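Long-range contacts in NS3-like protein (Alongshan virus, PDB 6M40), which is the helicase part of a flavivirus NS3-like protein and probably unwinds RNA with energy from hydrolysing ATP and other nucleoside triphosphates: residues K126-Q134 / C336-E345; L358-W368 / L377-G388. One frame throughout, in Å; residues are numbered along the deposited sequence.

Contact 1. Residues K126-Q134 / C336-E345; sequences KVLRALIHQ and CLRALDLPEE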
loop_
_atom_site.group_PDB
_atom_site.type_symbol
_atom_site.label_atom_id
_atom_site.label_comp_id
_atom_site.label_asym_id
_atom_site.label_seq_id
_atom_site.Cartn_x
_atom_site.Cartn_y
_atom_site.Cartn_z
ATOM N N LYS A 126 -3.255 -6.918 -4.615
ATOM C CA LYS A 126 -2.821 -8.239 -5.050
ATOM C C LYS A 126 -3.874 -8.908 -5.922
ATOM O O LYS A 126 -3.585 -9.330 -7.045
ATOM C CB LYS A 126 -2.520 -9.113 -3.839
ATOM C CG LYS A 126 -1.650 -8.481 -2.767
ATOM C CD LYS A 126 -0.177 -8.742 -3.014
ATOM C CE LYS A 126 0.655 -8.476 -1.778
ATOM N NZ LYS A 126 2.005 -9.084 -1.919
ATOM N N VAL A 127 -5.099 -9.035 -5.412
ATOM C CA VAL A 127 -6.129 -9.729 -6.173
ATOM C C VAL A 127 -6.464 -8.944 -7.431
ATOM O O VAL A 127 -6.741 -9.523 -8.486
ATOM C CB VAL A 127 -7.368 -9.971 -5.299
ATOM C CG1 VAL A 127 -6.968 -10.610 -3.979
ATOM C CG2 VAL A 127 -8.091 -8.684 -5.046
ATOM N N LEU A 128 -6.444 -7.612 -7.346
ATOM C CA LEU A 128 -6.656 -6.799 -8.538
ATOM C C LEU A 128 -5.613 -7.123 -9.601
ATOM O O LEU A 128 -5.946 -7.310 -10.776
ATOM C CB LEU A 128 -6.614 -5.316 -8.169
ATOM C CG LEU A 128 -6.935 -4.340 -9.294
ATOM C CD1 LEU A 128 -8.315 -4.599 -9.896
ATOM C CD2 LEU A 128 -6.846 -2.927 -8.743
ATOM N N ARG A 129 -4.333 -7.184 -9.203
ATOM C CA ARG A 129 -3.273 -7.483 -10.166
ATOM C C ARG A 129 -3.546 -8.799 -10.885
ATOM O O ARG A 129 -3.383 -8.899 -12.106
ATOM C CB ARG A 129 -1.912 -7.530 -9.462
ATOM C CG ARG A 129 -0.732 -7.051 -10.334
ATOM C CD ARG A 129 0.650 -7.556 -9.874
ATOM N NE ARG A 129 1.033 -7.068 -8.552
ATOM C CZ ARG A 129 1.238 -7.842 -7.488
ATOM N NH1 ARG A 129 1.119 -9.161 -7.578
ATOM N NH2 ARG A 129 1.572 -7.294 -6.328
ATOM N N ALA A 130 -3.987 -9.817 -10.135
ATOM C CA ALA A 130 -4.285 -11.122 -10.717
ATOM C C ALA A 130 -5.460 -11.062 -11.683
ATOM O O ALA A 130 -5.452 -11.736 -12.719
ATOM C CB ALA A 130 -4.579 -12.126 -9.604
ATOM N N LEU A 131 -6.494 -10.289 -11.346
ATOM C CA LEU A 131 -7.679 -10.232 -12.194
ATOM C C LEU A 131 -7.414 -9.440 -13.465
ATOM O O LEU A 131 -7.900 -9.808 -14.541
ATOM C CB LEU A 131 -8.846 -9.633 -11.408
ATOM C CG LEU A 131 -9.405 -10.550 -10.315
ATOM C CD1 LEU A 131 -10.306 -9.796 -9.355
ATOM C CD2 LEU A 131 -10.166 -11.730 -10.929
ATOM N N ILE A 132 -6.651 -8.351 -13.367
ATOM C CA ILE A 132 -6.252 -7.634 -14.575
ATOM C C ILE A 132 -5.381 -8.527 -15.448
ATOM O O ILE A 132 -5.505 -8.528 -16.678
ATOM C CB ILE A 132 -5.528 -6.322 -14.216
ATOM C CG1 ILE A 132 -6.400 -5.454 -13.302
ATOM C CG2 ILE A 132 -5.179 -5.564 -15.489
ATOM C CD1 ILE A 132 -7.728 -5.086 -13.890
ATOM N N HIS A 133 -4.472 -9.289 -14.829
ATOM C CA HIS A 133 -3.653 -10.226 -15.594
ATOM C C HIS A 133 -4.521 -11.258 -16.312
ATOM O O HIS A 133 -4.236 -11.637 -17.455
ATOM C CB HIS A 133 -2.653 -10.939 -14.677
ATOM C CG HIS A 133 -1.562 -10.061 -14.147
ATOM N ND1 HIS A 133 -0.664 -10.495 -13.194
ATOM C CD2 HIS A 133 -1.227 -8.779 -14.427
ATOM C CE1 HIS A 133 0.180 -9.517 -12.911
ATOM N NE2 HIS A 133 -0.141 -8.464 -13.645
ATOM N N GLN A 134 -5.584 -11.731 -15.652
ATOM C CA GLN A 134 -6.436 -12.763 -16.245
ATOM C C GLN A 134 -7.251 -12.206 -17.409
ATOM O O GLN A 134 -7.334 -12.831 -18.470
ATOM C CB GLN A 134 -7.364 -13.361 -15.175
ATOM C CG GLN A 134 -8.313 -14.474 -15.656
ATOM C CD GLN A 134 -9.467 -14.750 -14.693
ATOM O OE1 GLN A 134 -10.162 -13.829 -14.269
ATOM N NE2 GLN A 134 -9.672 -16.020 -14.349
ATOM N N CYS A 336 -8.265 -15.156 -1.064
ATOM C CA CYS A 336 -9.108 -14.679 -2.154
ATOM C C CYS A 336 -8.700 -15.289 -3.481
ATOM O O CYS A 336 -9.556 -15.646 -4.291
ATOM C CB CYS A 336 -9.032 -13.156 -2.276
ATOM S SG CYS A 336 -9.440 -12.242 -0.797
ATOM N N LEU A 337 -7.393 -15.369 -3.739
ATOM C CA LEU A 337 -6.918 -15.910 -5.006
ATOM C C LEU A 337 -7.301 -17.373 -5.155
ATOM O O LEU A 337 -7.548 -17.836 -6.272
ATOM C CB LEU A 337 -5.402 -15.737 -5.110
ATOM C CG LEU A 337 -4.859 -14.308 -5.251
ATOM C CD1 LEU A 337 -3.366 -14.240 -4.921
ATOM C CD2 LEU A 337 -5.097 -13.775 -6.651
ATOM N N ARG A 338 -7.377 -18.117 -4.047
ATOM C CA ARG A 338 -7.699 -19.534 -4.161
ATOM C C ARG A 338 -9.184 -19.743 -4.444
ATOM O O ARG A 338 -9.549 -20.608 -5.247
ATOM C CB ARG A 338 -7.281 -20.278 -2.892
ATOM C CG ARG A 338 -7.290 -21.777 -3.075
ATOM C CD ARG A 338 -6.744 -22.498 -1.873
ATOM N NE ARG A 338 -5.295 -22.668 -1.908
ATOM C CZ ARG A 338 -4.605 -23.275 -0.947
ATOM N NH1 ARG A 338 -5.234 -23.745 0.123
ATOM N NH2 ARG A 338 -3.292 -23.397 -1.036
ATOM N N ALA A 339 -10.048 -18.976 -3.769
ATOM C CA ALA A 339 -11.478 -19.023 -4.056
ATOM C C ALA A 339 -11.763 -18.705 -5.514
ATOM O O ALA A 339 -12.600 -19.360 -6.147
ATOM C CB ALA A 339 -12.225 -18.050 -3.145
ATOM N N LEU A 340 -11.089 -17.695 -6.061
ATOM C CA LEU A 340 -11.240 -17.336 -7.462
ATOM C C LEU A 340 -10.386 -18.191 -8.388
ATOM O O LEU A 340 -10.391 -17.947 -9.599
ATOM C CB LEU A 340 -10.881 -15.866 -7.666
ATOM C CG LEU A 340 -11.504 -14.826 -6.735
ATOM C CD1 LEU A 340 -10.610 -13.608 -6.695
ATOM C CD2 LEU A 340 -12.902 -14.430 -7.171
ATOM N N ASP A 341 -9.646 -19.167 -7.854
ATOM C CA ASP A 341 -8.860 -20.089 -8.674
ATOM C C ASP A 341 -7.926 -19.325 -9.604
ATOM O O ASP A 341 -7.872 -19.556 -10.818
ATOM C CB ASP A 341 -9.778 -21.032 -9.454
ATOM C CG ASP A 341 -10.124 -22.297 -8.667
ATOM O OD1 ASP A 341 -9.233 -23.162 -8.486
ATOM O OD2 ASP A 341 -11.284 -22.409 -8.213
ATOM N N LEU A 342 -7.190 -18.394 -9.010
ATOM C CA LEU A 342 -6.144 -17.593 -9.626
ATOM C C LEU A 342 -4.778 -18.043 -9.125
ATOM O O LEU A 342 -4.673 -18.689 -8.078
ATOM C CB LEU A 342 -6.335 -16.103 -9.298
ATOM C CG LEU A 342 -7.584 -15.407 -9.855
ATOM C CD1 LEU A 342 -7.678 -13.945 -9.416
ATOM C CD2 LEU A 342 -7.577 -15.508 -11.372
ATOM N N PRO A 343 -3.704 -17.728 -9.854
ATOM C CA PRO A 343 -2.354 -18.008 -9.341
ATOM C C PRO A 343 -2.092 -17.298 -8.022
ATOM O O PRO A 343 -2.508 -16.158 -7.814
ATOM C CB PRO A 343 -1.435 -17.484 -10.448
ATOM C CG PRO A 343 -2.264 -17.540 -11.685
ATOM C CD PRO A 343 -3.692 -17.302 -11.263
ATOM N N GLU A 344 -1.365 -17.972 -7.140
ATOM C CA GLU A 344 -1.152 -17.505 -5.780
ATOM C C GLU A 344 0.254 -16.925 -5.621
ATOM O O GLU A 344 1.078 -16.926 -6.540
ATOM C CB GLU A 344 -1.428 -18.651 -4.805
ATOM C CG GLU A 344 -2.890 -19.102 -4.883
ATOM C CD GLU A 344 -3.199 -20.374 -4.119
ATOM O OE1 GLU A 344 -2.396 -20.792 -3.258
ATOM O OE2 GLU A 344 -4.265 -20.963 -4.391
ATOM N N GLU A 345 0.513 -16.396 -4.438
ATOM C CA GLU A 345 1.720 -15.655 -4.154
ATOM C C GLU A 345 2.650 -16.457 -3.256
ATOM O O GLU A 345 2.182 -17.166 -2.357
ATOM C CB GLU A 345 1.405 -14.321 -3.460
ATOM C CG GLU A 345 0.440 -13.423 -4.205
ATOM C CD GLU A 345 1.147 -12.365 -5.020
ATOM O OE1 GLU A 345 0.756 -12.148 -6.183
ATOM O OE2 GLU A 345 2.094 -11.744 -4.498
#
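The guanidinium of Arg-129 meets the carboxylate of Glu-345 at its edge: OE1 lies in the guanidinium plane, 3.3 Å from NH1, while the two flat groups are turned 41° apart. The hydrogen bond within this salt bridge is weak, bent to 134° at the hydrogen, and NH2 of the same arginine binds the carbonyl O of Thr-118. The Glu-345 chain bends at chi2 (-97°), which carries OE2 toward Lys-126 in a long salt bridge, 3.7 Å from NZ; that ammonium has its stronger partner in Asp-323. An acid suits this place between two basic residues, whose long, flexible chains reach it from one helix, and Asp-323 adds a second negative group that probably helps to offset their charge.

Away from the charges the contact is aliphatic. Ala-130 is small enough to let two leucines close on its CB, Leu-337 through CD2 and Leu-342 through CD1. The latter methyl also touches CD2 of Leu-131 at 3.7 Å, while the other branch of Leu-342 lies against the amide of Gln-134. Val-127 CG1 packs on CB of Cys-336. Leu-342 gets there because helix 328-339 ends in a Schellman motif: Asp-341 has positive phi, and Leu-342 N bonds back to Leu-337 O.

Helix 123-136 belongs to the DEAD-family, RecA-like P-loop NTPase domain and follows strand 111-116 of its parallel sheet. It is backed by helix 93-102 through Leu-97 and Leu-101, and faces helix 328-339, from much later in the chain, and, at Leu-369, helix 362-371.

Contact 2. Residues L358-W368 / L377-G388; sequences LQPSKDQVYRW and LTEAMAIYSAEG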
loop_
_atom_site.group_PDB
_atom_site.type_symbol
_atom_site.label_atom_id
_atom_site.label_comp_id
_atom_site.label_asym_id
_atom_site.label_seq_id
_atom_site.Cartn_x
_atom_site.Cartn_y
_atom_site.Cartn_z
ATOM N N LEU A 358 -8.898 -21.964 7.058
ATOM C CA LEU A 358 -9.790 -20.913 6.589
ATOM C C LEU A 358 -9.864 -21.008 5.074
ATOM O O LEU A 358 -8.854 -20.832 4.383
ATOM C CB LEU A 358 -9.286 -19.545 7.037
ATOM C CG LEU A 358 -8.958 -19.431 8.528
ATOM C CD1 LEU A 358 -8.059 -18.237 8.785
ATOM C CD2 LEU A 358 -10.216 -19.357 9.358
ATOM N N GLN A 359 -11.060 -21.284 4.561
ATOM C CA GLN A 359 -11.271 -21.466 3.130
ATOM C C GLN A 359 -12.589 -20.805 2.768
ATOM O O GLN A 359 -13.644 -21.450 2.764
ATOM C CB GLN A 359 -11.297 -22.942 2.753
ATOM C CG GLN A 359 -10.167 -23.762 3.305
ATOM C CD GLN A 359 -10.353 -25.227 2.979
ATOM O OE1 GLN A 359 -10.964 -25.570 1.971
ATOM N NE2 GLN A 359 -9.847 -26.097 3.835
ATOM N N PRO A 360 -12.572 -19.512 2.472
ATOM C CA PRO A 360 -13.798 -18.850 2.019
ATOM C C PRO A 360 -14.184 -19.324 0.629
ATOM O O PRO A 360 -13.397 -19.939 -0.097
ATOM C CB PRO A 360 -13.429 -17.364 2.031
ATOM C CG PRO A 360 -11.944 -17.352 1.838
ATOM C CD PRO A 360 -11.419 -18.596 2.501
ATOM N N SER A 361 -15.432 -19.061 0.280
ATOM C CA SER A 361 -15.976 -19.416 -1.019
ATOM C C SER A 361 -15.945 -18.199 -1.924
ATOM O O SER A 361 -15.910 -17.056 -1.456
ATOM C CB SER A 361 -17.396 -19.940 -0.861
ATOM O OG SER A 361 -18.098 -19.158 0.087
ATOM N N LYS A 362 -15.941 -18.463 -3.229
ATOM C CA LYS A 362 -15.912 -17.406 -4.228
ATOM C C LYS A 362 -16.778 -16.217 -3.806
ATOM O O LYS A 362 -16.336 -15.068 -3.889
ATOM C CB LYS A 362 -16.357 -17.965 -5.581
ATOM C CG LYS A 362 -16.202 -17.028 -6.771
ATOM C CD LYS A 362 -16.579 -17.718 -8.089
ATOM C CE LYS A 362 -16.442 -16.754 -9.265
ATOM N NZ LYS A 362 -17.321 -17.066 -10.426
ATOM N N ASP A 363 -17.982 -16.473 -3.292
ATOM C CA ASP A 363 -18.891 -15.371 -2.993
ATOM C C ASP A 363 -18.599 -14.709 -1.651
ATOM O O ASP A 363 -18.766 -13.494 -1.522
ATOM C CB ASP A 363 -20.353 -15.836 -3.040
ATOM C CG ASP A 363 -20.513 -17.326 -2.873
ATOM O OD1 ASP A 363 -19.888 -17.891 -1.963
ATOM O OD2 ASP A 363 -21.276 -17.927 -3.649
ATOM N N GLN A 364 -18.160 -15.465 -0.645
ATOM C CA GLN A 364 -17.703 -14.806 0.570
ATOM C C GLN A 364 -16.592 -13.804 0.290
ATOM O O GLN A 364 -16.517 -12.787 0.975
ATOM C CB GLN A 364 -17.207 -15.809 1.599
ATOM C CG GLN A 364 -18.239 -16.797 2.101
ATOM C CD GLN A 364 -17.669 -17.717 3.161
ATOM O OE1 GLN A 364 -16.886 -18.613 2.857
ATOM N NE2 GLN A 364 -18.044 -17.490 4.412
ATOM N N VAL A 365 -15.727 -14.059 -0.702
ATOM C CA VAL A 365 -14.679 -13.080 -0.977
ATOM C C VAL A 365 -15.192 -11.991 -1.912
ATOM O O VAL A 365 -14.717 -10.861 -1.836
ATOM C CB VAL A 365 -13.387 -13.747 -1.506
ATOM C CG1 VAL A 365 -13.072 -15.057 -0.762
ATOM C CG2 VAL A 365 -13.406 -13.968 -3.022
ATOM N N TYR A 366 -16.199 -12.276 -2.750
ATOM C CA TYR A 366 -16.870 -11.223 -3.489
ATOM C C TYR A 366 -17.538 -10.250 -2.538
ATOM O O TYR A 366 -17.323 -9.031 -2.615
ATOM C CB TYR A 366 -17.900 -11.813 -4.439
ATOM C CG TYR A 366 -17.390 -12.058 -5.853
ATOM C CD1 TYR A 366 -16.084 -11.734 -6.229
ATOM C CD2 TYR A 366 -18.228 -12.576 -6.828
ATOM C CE1 TYR A 366 -15.635 -11.935 -7.515
ATOM C CE2 TYR A 366 -17.776 -12.778 -8.126
ATOM C CZ TYR A 366 -16.485 -12.452 -8.459
ATOM O OH TYR A 366 -16.061 -12.663 -9.752
ATOM N N ARG A 367 -18.367 -10.759 -1.630
ATOM C CA ARG A 367 -19.061 -9.834 -0.707
ATOM C C ARG A 367 -18.062 -8.943 0.073
ATOM O O ARG A 367 -18.328 -7.758 0.371
ATOM C CB ARG A 367 -19.970 -10.620 0.230
ATOM C CG ARG A 367 -21.121 -11.337 -0.546
ATOM C CD ARG A 367 -21.901 -10.308 -1.411
ATOM N NE ARG A 367 -22.437 -9.243 -0.548
ATOM C CZ ARG A 367 -23.572 -9.358 0.142
ATOM N NH1 ARG A 367 -24.277 -10.521 0.057
ATOM N NH2 ARG A 367 -23.984 -8.350 0.937
ATOM N N TRP A 368 -16.930 -9.525 0.453
ATOM C CA TRP A 368 -15.891 -8.764 1.118
ATOM C C TRP A 368 -15.323 -7.697 0.193
ATOM O O TRP A 368 -15.164 -6.532 0.583
ATOM C CB TRP A 368 -14.796 -9.702 1.598
ATOM C CG TRP A 368 -13.718 -9.087 2.401
ATOM C CD1 TRP A 368 -13.853 -8.442 3.587
ATOM C CD2 TRP A 368 -12.317 -9.107 2.108
ATOM N NE1 TRP A 368 -12.626 -8.039 4.048
ATOM C CE2 TRP A 368 -11.665 -8.429 3.153
ATOM C CE3 TRP A 368 -11.550 -9.615 1.053
ATOM C CZ2 TRP A 368 -10.287 -8.253 3.183
ATOM C CZ3 TRP A 368 -10.174 -9.431 1.082
ATOM C CH2 TRP A 368 -9.561 -8.761 2.141
ATOM N N LEU A 377 -10.946 -10.299 6.002
ATOM C CA LEU A 377 -11.661 -11.375 5.329
ATOM C C LEU A 377 -12.124 -12.421 6.330
ATOM O O LEU A 377 -13.195 -13.012 6.160
ATOM C CB LEU A 377 -10.766 -11.998 4.260
ATOM C CG LEU A 377 -11.252 -13.186 3.435
ATOM C CD1 LEU A 377 -12.611 -12.928 2.811
ATOM C CD2 LEU A 377 -10.230 -13.488 2.353
ATOM N N THR A 378 -11.340 -12.650 7.385
ATOM C CA THR A 378 -11.758 -13.591 8.414
ATOM C C THR A 378 -13.117 -13.206 8.996
ATOM O O THR A 378 -13.977 -14.069 9.207
ATOM C CB THR A 378 -10.705 -13.670 9.519
ATOM O OG1 THR A 378 -10.691 -12.443 10.256
ATOM C CG2 THR A 378 -9.327 -13.911 8.931
ATOM N N GLU A 379 -13.335 -11.918 9.263
ATOM C CA GLU A 379 -14.618 -11.512 9.825
ATOM C C GLU A 379 -15.722 -11.525 8.773
ATOM O O GLU A 379 -16.890 -11.748 9.109
ATOM C CB GLU A 379 -14.520 -10.124 10.470
ATOM C CG GLU A 379 -15.813 -9.689 11.166
ATOM C CD GLU A 379 -15.685 -8.374 11.926
ATOM O OE1 GLU A 379 -14.673 -7.654 11.746
ATOM O OE2 GLU A 379 -16.608 -8.054 12.709
ATOM N N ALA A 380 -15.375 -11.284 7.505
ATOM C CA ALA A 380 -16.371 -11.382 6.445
ATOM C C ALA A 380 -16.991 -12.771 6.394
ATOM O O ALA A 380 -18.153 -12.923 5.997
ATOM C CB ALA A 380 -15.741 -11.041 5.096
HETATM N N MSE A 381 -16.223 -13.792 6.763
HETATM C CA MSE A 381 -16.693 -15.172 6.771
HETATM C C MSE A 381 -17.697 -15.374 7.904
HETATM O O MSE A 381 -18.547 -16.271 7.850
HETATM C CB MSE A 381 -15.509 -16.144 6.903
HETATM C CG MSE A 381 -14.582 -16.102 5.709
HETATM SE SE MSE A 381 -12.874 -17.101 5.980
HETATM C CE MSE A 381 -13.628 -18.871 6.370
ATOM N N ALA A 382 -17.602 -14.538 8.938
ATOM C CA ALA A 382 -18.580 -14.623 10.012
ATOM C C ALA A 382 -19.922 -14.020 9.610
ATOM O O ALA A 382 -20.965 -14.498 10.068
ATOM C CB ALA A 382 -18.053 -13.933 11.274
ATOM N N ILE A 383 -19.934 -12.985 8.767
ATOM C CA ILE A 383 -21.175 -12.272 8.494
ATOM C C ILE A 383 -21.815 -12.729 7.188
ATOM O O ILE A 383 -23.037 -12.652 7.036
ATOM C CB ILE A 383 -20.973 -10.740 8.472
ATOM C CG1 ILE A 383 -20.318 -10.293 7.162
ATOM C CG2 ILE A 383 -20.135 -10.263 9.646
ATOM C CD1 ILE A 383 -19.869 -8.845 7.167
ATOM N N TYR A 384 -21.016 -13.170 6.224
ATOM C CA TYR A 384 -21.551 -13.677 4.966
ATOM C C TYR A 384 -21.496 -15.196 4.976
ATOM O O TYR A 384 -20.472 -15.789 5.343
ATOM C CB TYR A 384 -20.785 -13.114 3.768
ATOM C CG TYR A 384 -20.821 -11.595 3.704
ATOM C CD1 TYR A 384 -22.023 -10.901 3.628
ATOM C CD2 TYR A 384 -19.650 -10.859 3.728
ATOM C CE1 TYR A 384 -22.048 -9.520 3.585
ATOM C CE2 TYR A 384 -19.665 -9.487 3.687
ATOM C CZ TYR A 384 -20.862 -8.818 3.614
ATOM O OH TYR A 384 -20.871 -7.443 3.566
ATOM N N SER A 385 -22.608 -15.816 4.599
ATOM C CA SER A 385 -22.692 -17.260 4.560
ATOM C C SER A 385 -21.774 -17.805 3.468
ATOM O O SER A 385 -21.081 -17.062 2.762
ATOM C CB SER A 385 -24.127 -17.700 4.300
ATOM O OG SER A 385 -24.482 -17.389 2.970
ATOM N N ALA A 386 -21.780 -19.132 3.320
ATOM C CA ALA A 386 -21.019 -19.746 2.238
ATOM C C ALA A 386 -21.576 -19.386 0.864
ATOM O O ALA A 386 -20.855 -19.470 -0.137
ATOM C CB ALA A 386 -21.001 -21.264 2.392
ATOM N N GLU A 387 -22.845 -19.007 0.790
ATOM C CA GLU A 387 -23.481 -18.651 -0.467
ATOM C C GLU A 387 -23.508 -17.142 -0.699
ATOM O O GLU A 387 -24.062 -16.684 -1.706
ATOM C CB GLU A 387 -24.895 -19.241 -0.508
ATOM C CG GLU A 387 -24.944 -20.784 -0.691
ATOM C CD GLU A 387 -24.358 -21.588 0.470
ATOM O OE1 GLU A 387 -23.534 -22.492 0.220
ATOM O OE2 GLU A 387 -24.733 -21.346 1.633
ATOM N N GLY A 388 -22.917 -16.367 0.206
ATOM C CA GLY A 388 -22.768 -14.943 0.021
ATOM C C GLY A 388 -23.864 -14.110 0.631
ATOM O O GLY A 388 -23.790 -12.872 0.572
#
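Leu-377 lies over the Trp-368 indole, its CB 3.7 Å from the centroid of the six-membered ring and only 6° off the normal, a CH-pi contact. CD1 of the indole meets the methyl of Ala-380, a residue small enough to admit it. Pro-360 CB touches SE of Met-381, here selenomethionine, whose flexible chain curls at chi3 to set CE against the backbone of Gln-359. Arg-367 lays CB over one face of the buried Tyr-384, with Ile-383 on the opposite face. Gly-388 CA packs on Asp-363 CB; its positive phi and this closeness suit a residue without a side chain.

Toward solvent the packing gives way to the exposed Gln-359 and to Ala-386 and Glu-387 of the turn 385-388.

Gln-364 works in both directions: NE2 donates to Tyr-384 O at 3.1 Å, with 158° at the hydrogen, while OE1 accepts from Ser-361 N, the N-cap residue, on a lone pair in the carbonyl plane. An amide suits this buried position because it can donate and accept at once. In the helical C-terminal part, after both sheet domains, the chemistry therefore implies that one side chain ties the start of helix 362-371 to the chain leaving helix 377-383.

Contact 1 is the more deeply buried, its centre about 17 Å from the chain's centre, where a helix of the parallel-sheet domain meets the end of helix 328-339; contact 2, its centre about 23 Å from the chain's centre, is only partly buried and has a polar rim of turns. Contact 1 joins parts of the chain 202 residues apart, with aliphatic packing bordered by a salt-bridge network; contact 2 joins near neighbours in sequence through aromatic faces and a hydrogen bond to a backbone carbonyl. They hold different pairs of elements but meet, among other places, at Cys-336, whose SG touches both Trp-368 CZ3 and Leu-377 CD2 at 3.5 Å. Helix 328-339 therefore links the DEAD-domain helix to the C-terminal helices.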